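Local structure of glutamate--tRNA ligase, cytoplasmic (Saccharomyces cerevisiae, 2HRA) at residues A63-D67 with D68-D72; D72-N75 with K76-K80; K90-V93 with A94-V97; V97-A100 with Q101-V105; N149-C152 with G153-K157. The protein catalyses the ATP-dependent attachment of glutamate to tRNA(Glu), and through its N-terminal GST-like domain, the part described here, joins the cofactor Arc1p. All blocks are in the same frame, centred on the assembly; numbering follows the deposited sequence.

Contact 1. Residues A63-D67 with D68-D72; sequences AAKLD and DATED
Leu66 and Ala69 face each other as an antiparallel hydrogen-bonded pair across a type II' beta turn, with Asp67 and Asp68 at its two corners. The turn follows edge strand 64-66 of the small sheet in the GST-like domain. Leu66 N gives Ala69 O a bond of 2.9 Å lying in the carbonyl plane; the return bond, Ala69 N to Leu66 O, is also 2.9 Å, but its donor stands well above the Leu66 carbonyl plane. Lys65 CA adds a CA-H...O contact of 3.3 Å to Ala69 O. Asp67 holds the positive phi (57°) that this turn requires at its first corner, a place usually suited to glycine, and its OD1 is tied back to Thr22 N on strand 21-26. Buried Leu66 suitably packs its apolar chain on Ile77 of helix 73-80. Small Ala69 fits beside the backbone, its CB 3.4 Å from Leu66 O. Lys65 and Thr70 run side by side: with CG of Lys65 opposite its own N (chi1 -155°), that carbon meets Thr70 CG2 at 3.7 Å, and the extended chain carries NZ to 4.6 Å from Asp68 OD1, near but not in contact. Shortening Lys65 to an alanine would probably bare the Thr70 methyl group and leave Asp68 without this nearby positive charge. Where the two arms diverge, a water donates to both Ala64 O, at 2.7 Å, and Thr70 O, at 2.6 Å.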
# COMPACT_ATOMS: atom_id res chain seq x y z
N ALA A 63 8.96 -9.90 -0.68
CA ALA A 63 8.10 -9.08 0.15
C ALA A 63 6.63 -9.49 0.02
O ALA A 63 5.84 -9.33 0.96
CB ALA A 63 8.26 -7.63 -0.25
N ALA A 64 6.27 -9.98 -1.15
CA ALA A 64 4.89 -10.33 -1.44
C ALA A 64 4.88 -11.24 -2.67
O ALA A 64 5.78 -11.21 -3.51
CB ALA A 64 4.06 -9.05 -1.67
N LYS A 65 3.85 -12.07 -2.76
CA LYS A 65 3.73 -12.98 -3.87
C LYS A 65 2.23 -13.14 -4.13
O LYS A 65 1.48 -13.33 -3.20
CB LYS A 65 4.35 -14.29 -3.40
CG LYS A 65 4.87 -15.22 -4.43
CD LYS A 65 5.03 -16.59 -3.78
CE LYS A 65 6.08 -17.43 -4.37
NZ LYS A 65 6.04 -18.73 -3.62
N LEU A 66 1.79 -13.01 -5.38
CA LEU A 66 0.40 -13.28 -5.73
C LEU A 66 0.38 -14.58 -6.48
O LEU A 66 0.85 -14.63 -7.62
CB LEU A 66 -0.18 -12.19 -6.63
CG LEU A 66 -1.64 -12.46 -7.04
CD1 LEU A 66 -2.53 -12.47 -5.80
CD2 LEU A 66 -2.10 -11.43 -8.05
N ASP A 67 -0.19 -15.61 -5.86
CA ASP A 67 -0.14 -16.97 -6.37
C ASP A 67 1.35 -17.35 -6.53
O ASP A 67 2.05 -17.47 -5.53
CB ASP A 67 -1.03 -17.12 -7.61
CG ASP A 67 -2.51 -16.93 -7.29
OD1 ASP A 67 -2.94 -17.36 -6.20
OD2 ASP A 67 -3.24 -16.32 -8.11
N ASP A 68 1.86 -17.50 -7.73
CA ASP A 68 3.30 -17.77 -7.86
C ASP A 68 4.10 -16.56 -8.33
O ASP A 68 5.35 -16.62 -8.41
CB ASP A 68 3.53 -18.98 -8.75
CG ASP A 68 3.06 -20.27 -8.08
OD1 ASP A 68 3.16 -20.37 -6.82
OD2 ASP A 68 2.60 -21.18 -8.79
N ALA A 69 3.41 -15.46 -8.59
CA ALA A 69 4.04 -14.28 -9.15
C ALA A 69 4.71 -13.46 -8.06
O ALA A 69 4.05 -13.06 -7.13
CB ALA A 69 3.03 -13.42 -9.89
N THR A 70 6.02 -13.22 -8.21
CA THR A 70 6.79 -12.34 -7.31
C THR A 70 7.13 -10.95 -7.88
O THR A 70 7.59 -10.07 -7.15
CB THR A 70 8.16 -13.01 -6.95
OG1 THR A 70 8.82 -13.41 -8.16
CG2 THR A 70 7.98 -14.21 -6.08
N GLU A 71 6.93 -10.77 -9.18
CA GLU A 71 7.29 -9.52 -9.86
C GLU A 71 6.02 -8.72 -10.14
O GLU A 71 5.01 -9.28 -10.52
CB GLU A 71 8.01 -9.84 -11.18
CG GLU A 71 8.19 -8.66 -12.14
CD GLU A 71 9.04 -9.00 -13.37
OE1 GLU A 71 9.42 -10.19 -13.55
OE2 GLU A 71 9.32 -8.06 -14.16
N ASP A 72 6.08 -7.41 -9.93
CA ASP A 72 4.97 -6.52 -10.27
C ASP A 72 3.70 -6.99 -9.56
O ASP A 72 2.64 -7.04 -10.18
CB ASP A 72 4.79 -6.50 -11.80
CG ASP A 72 4.14 -5.21 -12.34
OD1 ASP A 72 4.13 -4.16 -11.65
OD2 ASP A 72 3.62 -5.28 -13.49
O HOH W 1 7.85 -9.83 -4.58

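Contact 2. Residues D72-N75 with K76-K80; sequences DVFN and KITSK
Phe74 O is gripped by two backbone amides: Thr78 N reaches it in the carbonyl plane at 3.1 Å, and Ile77 N adds a weak, strongly bent bond. Ile77 N points better at Val73 O, 3.0 Å away, and shares its hydrogen between the two carbonyls. Lys76 N to Asp72 O and Ser79 N to Asn75 O continue the same four-residue spacing. Asp72 stands at the N-cap position, yet its carboxylate makes no capping bond. Instead Asn75 ND2, coming nearly in its own amide plane, meets Asp72 OD1 on the syn side at 2.7 Å, which helps to hold the rotation of both flat groups at the helix start. This helix, 73-80, closes the thioredoxin-like half of the GST fold, and its side chains sort accordingly. Lys76 lays CG against Asp72 O at 3.1 Å; a bend at its last torsion (chi4 75°) then turns NZ back to a hydrogen bond with Glu71 O, while the Asp72 carboxylate stays close without touching it. Such a long, flexible chain suits this partly exposed face of the helix, where its CB packs on Leu66 and its CD on Ala69. On the buried side Val73 CG1 and Ile77 CD1 cross at 4.1 Å, branched groups that fill the space toward helix 34-46. Phe74 swings its ring toward helices 34-46, 90-104 and 137-148, among Ala39, Val97 and Val140. Thr78 OG1 sits over one face of that ring, displaced toward the rim and 3.9 Å from CE2 of Phe74.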
# COMPACT_ATOMS: atom_id res chain seq x y z
N ASP A 72 6.08 -7.41 -9.93
CA ASP A 72 4.97 -6.52 -10.27
C ASP A 72 3.70 -6.99 -9.56
O ASP A 72 2.64 -7.04 -10.18
CB ASP A 72 4.79 -6.50 -11.80
CG ASP A 72 4.14 -5.21 -12.34
OD1 ASP A 72 4.13 -4.16 -11.65
OD2 ASP A 72 3.62 -5.28 -13.49
N VAL A 73 3.81 -7.30 -8.27
CA VAL A 73 2.70 -7.91 -7.51
C VAL A 73 1.47 -6.97 -7.39
O VAL A 73 0.33 -7.39 -7.65
CB VAL A 73 3.15 -8.37 -6.10
CG1 VAL A 73 1.94 -8.81 -5.27
CG2 VAL A 73 4.20 -9.51 -6.18
N PHE A 74 1.70 -5.71 -7.00
CA PHE A 74 0.62 -4.74 -6.88
C PHE A 74 -0.20 -4.72 -8.16
O PHE A 74 -1.44 -4.91 -8.12
CB PHE A 74 1.15 -3.33 -6.63
CG PHE A 74 0.05 -2.32 -6.37
CD1 PHE A 74 -0.66 -2.34 -5.18
CD2 PHE A 74 -0.27 -1.36 -7.32
CE1 PHE A 74 -1.68 -1.42 -4.94
CE2 PHE A 74 -1.27 -0.43 -7.08
CZ PHE A 74 -1.98 -0.46 -5.88
N ASN A 75 0.46 -4.50 -9.28
CA ASN A 75 -0.25 -4.38 -10.54
C ASN A 75 -0.97 -5.67 -10.95
O ASN A 75 -1.99 -5.62 -11.65
CB ASN A 75 0.70 -3.97 -11.65
CG ASN A 75 1.03 -2.49 -11.61
OD1 ASN A 75 0.16 -1.64 -11.40
ND2 ASN A 75 2.30 -2.18 -11.83
N LYS A 76 -0.42 -6.80 -10.54
CA LYS A 76 -1.07 -8.06 -10.79
C LYS A 76 -2.36 -8.17 -9.98
O LYS A 76 -3.34 -8.68 -10.49
CB LYS A 76 -0.11 -9.22 -10.53
CG LYS A 76 1.02 -9.31 -11.55
CD LYS A 76 1.89 -10.54 -11.39
CE LYS A 76 2.57 -10.92 -12.70
NZ LYS A 76 3.71 -10.05 -13.06
N ILE A 77 -2.40 -7.66 -8.75
CA ILE A 77 -3.65 -7.72 -7.97
C ILE A 77 -4.73 -6.87 -8.66
O ILE A 77 -5.89 -7.26 -8.86
CB ILE A 77 -3.42 -7.20 -6.55
CG1 ILE A 77 -2.38 -8.07 -5.82
CG2 ILE A 77 -4.75 -7.14 -5.76
CD1 ILE A 77 -1.84 -7.42 -4.56
N THR A 78 -4.25 -5.72 -9.08
CA THR A 78 -5.01 -4.63 -9.62
C THR A 78 -5.67 -5.00 -10.96
O THR A 78 -6.81 -4.66 -11.19
CB THR A 78 -4.04 -3.45 -9.73
OG1 THR A 78 -4.20 -2.60 -8.57
CG2 THR A 78 -4.13 -2.76 -11.05
N SER A 79 -4.92 -5.71 -11.80
CA SER A 79 -5.37 -6.14 -13.12
C SER A 79 -6.21 -7.41 -13.05
O SER A 79 -7.15 -7.61 -13.85
CB SER A 79 -4.14 -6.35 -14.00
OG SER A 79 -4.50 -7.02 -15.19
N LYS A 80 -5.88 -8.27 -12.09
CA LYS A 80 -6.65 -9.48 -11.82
C LYS A 80 -8.02 -9.11 -11.29
O LYS A 80 -9.02 -9.73 -11.67
CB LYS A 80 -5.94 -10.33 -10.78
CG LYS A 80 -6.37 -11.78 -10.71
CD LYS A 80 -5.76 -12.41 -9.45
CE LYS A 80 -5.32 -13.83 -9.65
NZ LYS A 80 -6.49 -14.75 -9.72

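Contact 3. Residues K90-V93 with A94-V97; sequences KEQV and AKWV
Val97 N bonds Val93 O at 2.9 Å, almost straight (171° at the hydrogen) and nearly collinear with the carbonyl, while Trp96 N adds a weak bond to the same oxygen. Ala94 N to Lys90 O, also 2.9 Å, and the longer Lys95 N to Glu91 O precede it along the helix. Beside this backbone, Gln92 and Lys95 run together: a fold in the glutamine chain (chi2 -67°) lays its amide along the lysine, with Gln92 OE1 3.1 Å from Lys95 CE. The lysine bends in turn, bringing NZ over one face of the Trp96 indole, off toward the rim. Helix 90-104, to which all of these belong, opens the all-helical half of the GST fold, and its exposed side suits such long polar chains. With an alanine in place of Gln92, the Lys95 tail would probably lose the amide that flanks it and be freer to turn. The amide also stands almost upright to the indole, their planes 82° apart, with Gln92 NE2 3.9 Å from Trp96 NE1. Gln92 O lies near the ring plane at its edge, 3.2 Å from Trp96 CD1. Large and flat, the tryptophan reaches across to Leu119 on helix 109-122 and to Leu130, which lies in the region that interacts with Arc1p. Facing inward, Val93 CG1 meets Val97 CG2 at 3.7 Å, and these slim branched chains pack against Ala137 and Ala141 respectively.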
# COMPACT_ATOMS: atom_id res chain seq x y z
N LYS A 90 -6.13 4.46 -16.85
CA LYS A 90 -5.08 3.51 -16.48
C LYS A 90 -3.68 4.09 -16.67
O LYS A 90 -2.78 3.80 -15.89
CB LYS A 90 -5.24 2.20 -17.27
CG LYS A 90 -6.44 1.37 -16.82
CD LYS A 90 -6.50 0.03 -17.54
CE LYS A 90 -7.92 -0.35 -17.95
NZ LYS A 90 -7.93 -1.25 -19.15
N GLU A 91 -3.51 4.91 -17.71
CA GLU A 91 -2.27 5.66 -17.90
C GLU A 91 -2.01 6.55 -16.66
O GLU A 91 -0.90 6.58 -16.12
CB GLU A 91 -2.35 6.53 -19.17
CG GLU A 91 -1.00 7.08 -19.67
CD GLU A 91 -1.11 8.42 -20.41
OE1 GLU A 91 -1.95 8.53 -21.34
OE2 GLU A 91 -0.34 9.35 -20.09
N GLN A 92 -3.03 7.25 -16.20
CA GLN A 92 -2.85 8.14 -15.06
C GLN A 92 -2.66 7.34 -13.77
O GLN A 92 -1.84 7.72 -12.94
CB GLN A 92 -3.99 9.18 -14.94
CG GLN A 92 -3.79 10.41 -15.86
CD GLN A 92 -2.59 11.26 -15.44
OE1 GLN A 92 -1.60 11.33 -16.15
NE2 GLN A 92 -2.69 11.88 -14.28
N VAL A 93 -3.36 6.23 -13.61
CA VAL A 93 -3.10 5.40 -12.42
C VAL A 93 -1.67 4.86 -12.42
O VAL A 93 -0.97 4.92 -11.39
CB VAL A 93 -4.11 4.25 -12.30
CG1 VAL A 93 -3.61 3.25 -11.27
CG2 VAL A 93 -5.47 4.81 -11.93
N ALA A 94 -1.21 4.37 -13.57
CA ALA A 94 0.17 3.87 -13.67
C ALA A 94 1.22 4.89 -13.29
O ALA A 94 2.21 4.53 -12.68
CB ALA A 94 0.44 3.35 -15.06
N LYS A 95 1.05 6.16 -13.65
CA LYS A 95 2.04 7.19 -13.25
C LYS A 95 2.21 7.28 -11.76
O LYS A 95 3.31 7.49 -11.25
CB LYS A 95 1.61 8.58 -13.71
CG LYS A 95 1.53 8.82 -15.20
CD LYS A 95 1.53 10.32 -15.53
CE LYS A 95 0.94 11.26 -14.42
NZ LYS A 95 1.96 11.87 -13.48
N TRP A 96 1.10 7.18 -11.03
CA TRP A 96 1.13 7.41 -9.62
C TRP A 96 1.53 6.14 -8.90
O TRP A 96 2.19 6.17 -7.89
CB TRP A 96 -0.20 7.97 -9.12
CG TRP A 96 -0.39 9.35 -9.58
CD1 TRP A 96 -1.15 9.78 -10.63
CD2 TRP A 96 0.25 10.53 -9.04
NE1 TRP A 96 -1.02 11.15 -10.78
CE2 TRP A 96 -0.17 11.62 -9.81
CE3 TRP A 96 1.12 10.75 -7.97
CZ2 TRP A 96 0.26 12.93 -9.55
CZ3 TRP A 96 1.55 12.03 -7.72
CH2 TRP A 96 1.13 13.11 -8.50
N VAL A 97 1.13 5.00 -9.42
CA VAL A 97 1.63 3.73 -8.92
C VAL A 97 3.13 3.61 -9.13
O VAL A 97 3.83 3.14 -8.25
CB VAL A 97 0.94 2.58 -9.59
CG1 VAL A 97 1.61 1.27 -9.17
CG2 VAL A 97 -0.55 2.61 -9.21

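Contact 4. Residues V97-A100 with Q101-V105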
# COMPACT_ATOMS: atom_id res chain seq x y z
N VAL A 97 1.13 5.00 -9.42
CA VAL A 97 1.63 3.73 -8.92
C VAL A 97 3.13 3.61 -9.13
O VAL A 97 3.83 3.14 -8.25
CB VAL A 97 0.94 2.58 -9.59
CG1 VAL A 97 1.61 1.27 -9.17
CG2 VAL A 97 -0.55 2.61 -9.21
N ASN A 98 3.61 4.04 -10.29
CA ASN A 98 5.06 4.11 -10.54
C ASN A 98 5.78 5.00 -9.54
O ASN A 98 6.83 4.63 -9.01
CB ASN A 98 5.33 4.61 -11.96
CG ASN A 98 4.97 3.58 -13.02
OD1 ASN A 98 4.91 2.37 -12.76
ND2 ASN A 98 4.72 4.06 -14.23
N LEU A 99 5.25 6.20 -9.30
CA LEU A 99 5.86 7.10 -8.31
C LEU A 99 5.96 6.45 -6.93
O LEU A 99 6.99 6.55 -6.25
CB LEU A 99 5.06 8.41 -8.18
CG LEU A 99 5.72 9.42 -7.22
CD1 LEU A 99 7.02 9.98 -7.80
CD2 LEU A 99 4.77 10.54 -6.83
N ALA A 100 4.89 5.78 -6.51
CA ALA A 100 4.87 5.14 -5.21
C ALA A 100 5.92 4.04 -5.14
O ALA A 100 6.69 3.95 -4.20
CB ALA A 100 3.44 4.56 -4.92
N GLN A 101 5.99 3.21 -6.17
CA GLN A 101 6.79 1.99 -6.11
C GLN A 101 8.23 2.26 -6.45
O GLN A 101 9.10 1.54 -6.01
CB GLN A 101 6.23 0.90 -7.05
CG GLN A 101 4.81 0.47 -6.69
CD GLN A 101 4.36 -0.86 -7.33
OE1 GLN A 101 4.06 -0.94 -8.52
NE2 GLN A 101 4.25 -1.88 -6.49
N LYS A 102 8.48 3.30 -7.25
CA LYS A 102 9.84 3.64 -7.68
C LYS A 102 10.46 4.77 -6.88
O LYS A 102 11.67 4.85 -6.80
CB LYS A 102 9.85 4.03 -9.15
CG LYS A 102 9.53 2.89 -10.07
CD LYS A 102 9.26 3.38 -11.47
CE LYS A 102 8.75 2.24 -12.36
NZ LYS A 102 8.99 2.54 -13.80
N GLU A 103 9.63 5.65 -6.30
CA GLU A 103 10.16 6.83 -5.65
C GLU A 103 9.77 6.99 -4.19
O GLU A 103 10.65 7.24 -3.37
CB GLU A 103 9.82 8.08 -6.47
CG GLU A 103 9.95 7.85 -7.97
CD GLU A 103 10.53 9.02 -8.68
OE1 GLU A 103 9.90 10.10 -8.58
OE2 GLU A 103 11.60 8.87 -9.33
N LEU A 104 8.50 6.82 -3.82
CA LEU A 104 8.10 7.07 -2.44
C LEU A 104 8.59 6.05 -1.41
O LEU A 104 8.62 6.36 -0.21
CB LEU A 104 6.57 7.25 -2.32
CG LEU A 104 5.92 8.42 -3.07
CD1 LEU A 104 4.42 8.34 -2.93
CD2 LEU A 104 6.44 9.77 -2.56
N VAL A 105 9.01 4.87 -1.86
CA VAL A 105 9.55 3.85 -0.92
C VAL A 105 11.05 4.04 -0.59
O VAL A 105 11.57 3.44 0.38
CB VAL A 105 9.37 2.41 -1.44
CG1 VAL A 105 7.88 2.07 -1.44
CG2 VAL A 105 10.02 2.23 -2.79
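Leu99 O takes two amides, Glu103 N at 2.8 Å and Leu104 N at 2.9 Å, and the second, five residues on, marks the wider pi-type turn at 101-104 of helix 90-104. The Leu104 donor lies in the carbonyl plane; the Glu103 donor stands above it. Leu99 holds CG opposite its N (chi1 -177°), which carries CD1 against the Glu103 chain, and the two side chains cross at about a right angle. The packing is tight where Glu103 OE1 comes to 3.0 Å from Leu99 CD1; the glutamate chain, bent at chi2, brings its carboxylate alongside that methyl. Leucine suits a site that touches both this exposed residue and Ser115 of helix 109-122. Leu104 turns inward, its CG 4.3 Å from that of Leu99, to meet Ala145 on helix 137-148; small Ala100 lets the same helix come close, at Ala141 and Cys142. In two other pairs one turn apart the side chains lie side by side and point the same way. Gln101 extends beside Val97, its OE1 3.4 Å from Val97 CG1, in a position bordering Phe74 and Asn75 where an amide can face both carbon and polar neighbours. Lys102 stretches past Asn98, its CE 3.9 Å from Asn98 OD1, and suits the solvent side. Val105 N makes a weak bond to Ala100 O, 3.4 Å away, and Val105 CG1 rests on that same oxygen.

Contact 5. Residues N149-C152 with G153-K157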
# COMPACT_ATOMS: atom_id res chain seq x y z
N ASN A 149 7.61 3.76 4.61
CA ASN A 149 8.80 4.64 4.63
C ASN A 149 8.79 5.60 5.80
O ASN A 149 8.15 6.65 5.74
CB ASN A 149 8.87 5.44 3.34
CG ASN A 149 10.17 6.15 3.14
OD1 ASN A 149 10.53 6.44 2.00
ND2 ASN A 149 10.91 6.43 4.23
N GLY A 150 9.57 5.25 6.83
CA GLY A 150 9.62 5.99 8.08
C GLY A 150 10.19 7.40 7.96
O GLY A 150 9.96 8.23 8.84
N MET A 151 10.93 7.68 6.89
CA MET A 151 11.53 8.99 6.65
C MET A 151 10.52 10.10 6.31
O MET A 151 10.77 11.28 6.54
CB MET A 151 12.53 8.88 5.49
CG MET A 151 13.35 10.13 5.28
SD MET A 151 14.87 9.83 4.33
CE MET A 151 14.20 9.41 2.76
N CYS A 152 9.38 9.72 5.75
CA CYS A 152 8.47 10.71 5.18
C CYS A 152 7.72 11.59 6.19
O CYS A 152 7.41 12.74 5.90
CB CYS A 152 7.54 10.05 4.18
SG CYS A 152 6.16 9.08 4.83
N GLY A 153 7.50 11.07 7.39
CA GLY A 153 6.68 11.76 8.37
C GLY A 153 7.16 13.16 8.60
O GLY A 153 6.40 14.11 8.49
N SER A 154 8.45 13.27 8.93
CA SER A 154 9.07 14.55 9.22
C SER A 154 9.18 15.46 8.01
O SER A 154 9.09 16.67 8.16
CB SER A 154 10.47 14.31 9.80
OG SER A 154 10.39 13.22 10.68
N ILE A 155 9.35 14.89 6.83
CA ILE A 155 9.45 15.72 5.63
C ILE A 155 8.13 16.42 5.35
O ILE A 155 8.09 17.64 5.07
CB ILE A 155 9.92 14.95 4.44
CG1 ILE A 155 11.36 14.48 4.67
CG2 ILE A 155 9.89 15.85 3.18
CD1 ILE A 155 11.86 13.62 3.59
N ILE A 156 7.07 15.64 5.48
CA ILE A 156 5.73 16.10 5.24
C ILE A 156 5.42 17.26 6.18
O ILE A 156 4.78 18.23 5.81
CB ILE A 156 4.74 14.96 5.49
CG1 ILE A 156 4.78 13.97 4.33
CG2 ILE A 156 3.31 15.50 5.75
CD1 ILE A 156 4.18 12.62 4.68
N LYS A 157 5.88 17.14 7.41
CA LYS A 157 5.66 18.19 8.40
C LYS A 157 6.51 19.42 8.13
O LYS A 157 6.00 20.53 7.97
CB LYS A 157 5.92 17.62 9.78
CG LYS A 157 6.03 18.66 10.85
CD LYS A 157 6.16 18.01 12.20
CE LYS A 157 6.50 19.04 13.23
NZ LYS A 157 5.44 20.11 13.30
O HOH W 2 7.13 8.38 8.20
O HOH W 3 9.78 10.86 9.74
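Cys152 O receives the amide of Ile156 in an almost straight bond of 2.9 Å, 169° at the hydrogen, with the donor almost in line with the carbonyl. The side chains of the same pair meet as well: Cys152 SG approaches Ile156 CD1 at 4.1 Å. The sulfur sits between its own backbone N and carbonyl carbon (chi1 77°), a placement that a small, slim thiol tolerates in a buried place. One residue earlier, Met151 CG and Ile155 CD1 meet obliquely at 4.2 Å. Methionine's flexible chain and isoleucine's branched one suit this inner face, since both lean toward helix 109-122, Met151 on Leu112 and Ile155 on Ser113 and Leu116. The layout is that of a type I beta turn, Asn149 to Cys152, joining helix 137-148 to helix 152-158 in the all-helical half of the GST fold. Amides of the new helix's first turn are served by water: Gly153 N donates to one molecule at 2.8 Å, and Ser154 N to a second at 2.9 Å. The second water also donates to Gly150 O, at 2.8 Å, and thereby bridges the turn to the helix. Gly150 and Gly153, with no side chains, lie on this exposed side beside the waters, and Ser154 suits it as a small polar residue. Farther out, Ile156 packs on Val164 and Ser165 of helix 162-172, which belong to a region that interacts with Arc1p.

Contacts 1 and 2 belong to the thioredoxin-like half and share Asp72, so the hairpin-like turn passes directly into helix 73-80. Contacts 3 and 4 are successive parts of helix 90-104, meeting at Val97; Phe74 of contact 2 packs on this valine, linking the two halves of the domain. Contact 5 lies across the chain's centre from contacts 1 and 2. All mix buried and exposed residues, but contact 4 lies nearest that centre (about 10 Å, centre to centre) and contact 5 farthest (about 16 Å). Contact 1 relies on turn bonds and water, contacts 2 to 4 on helical bonds with apolar inner faces, and contact 5 on one helical bond, two apolar pairs and bridging water.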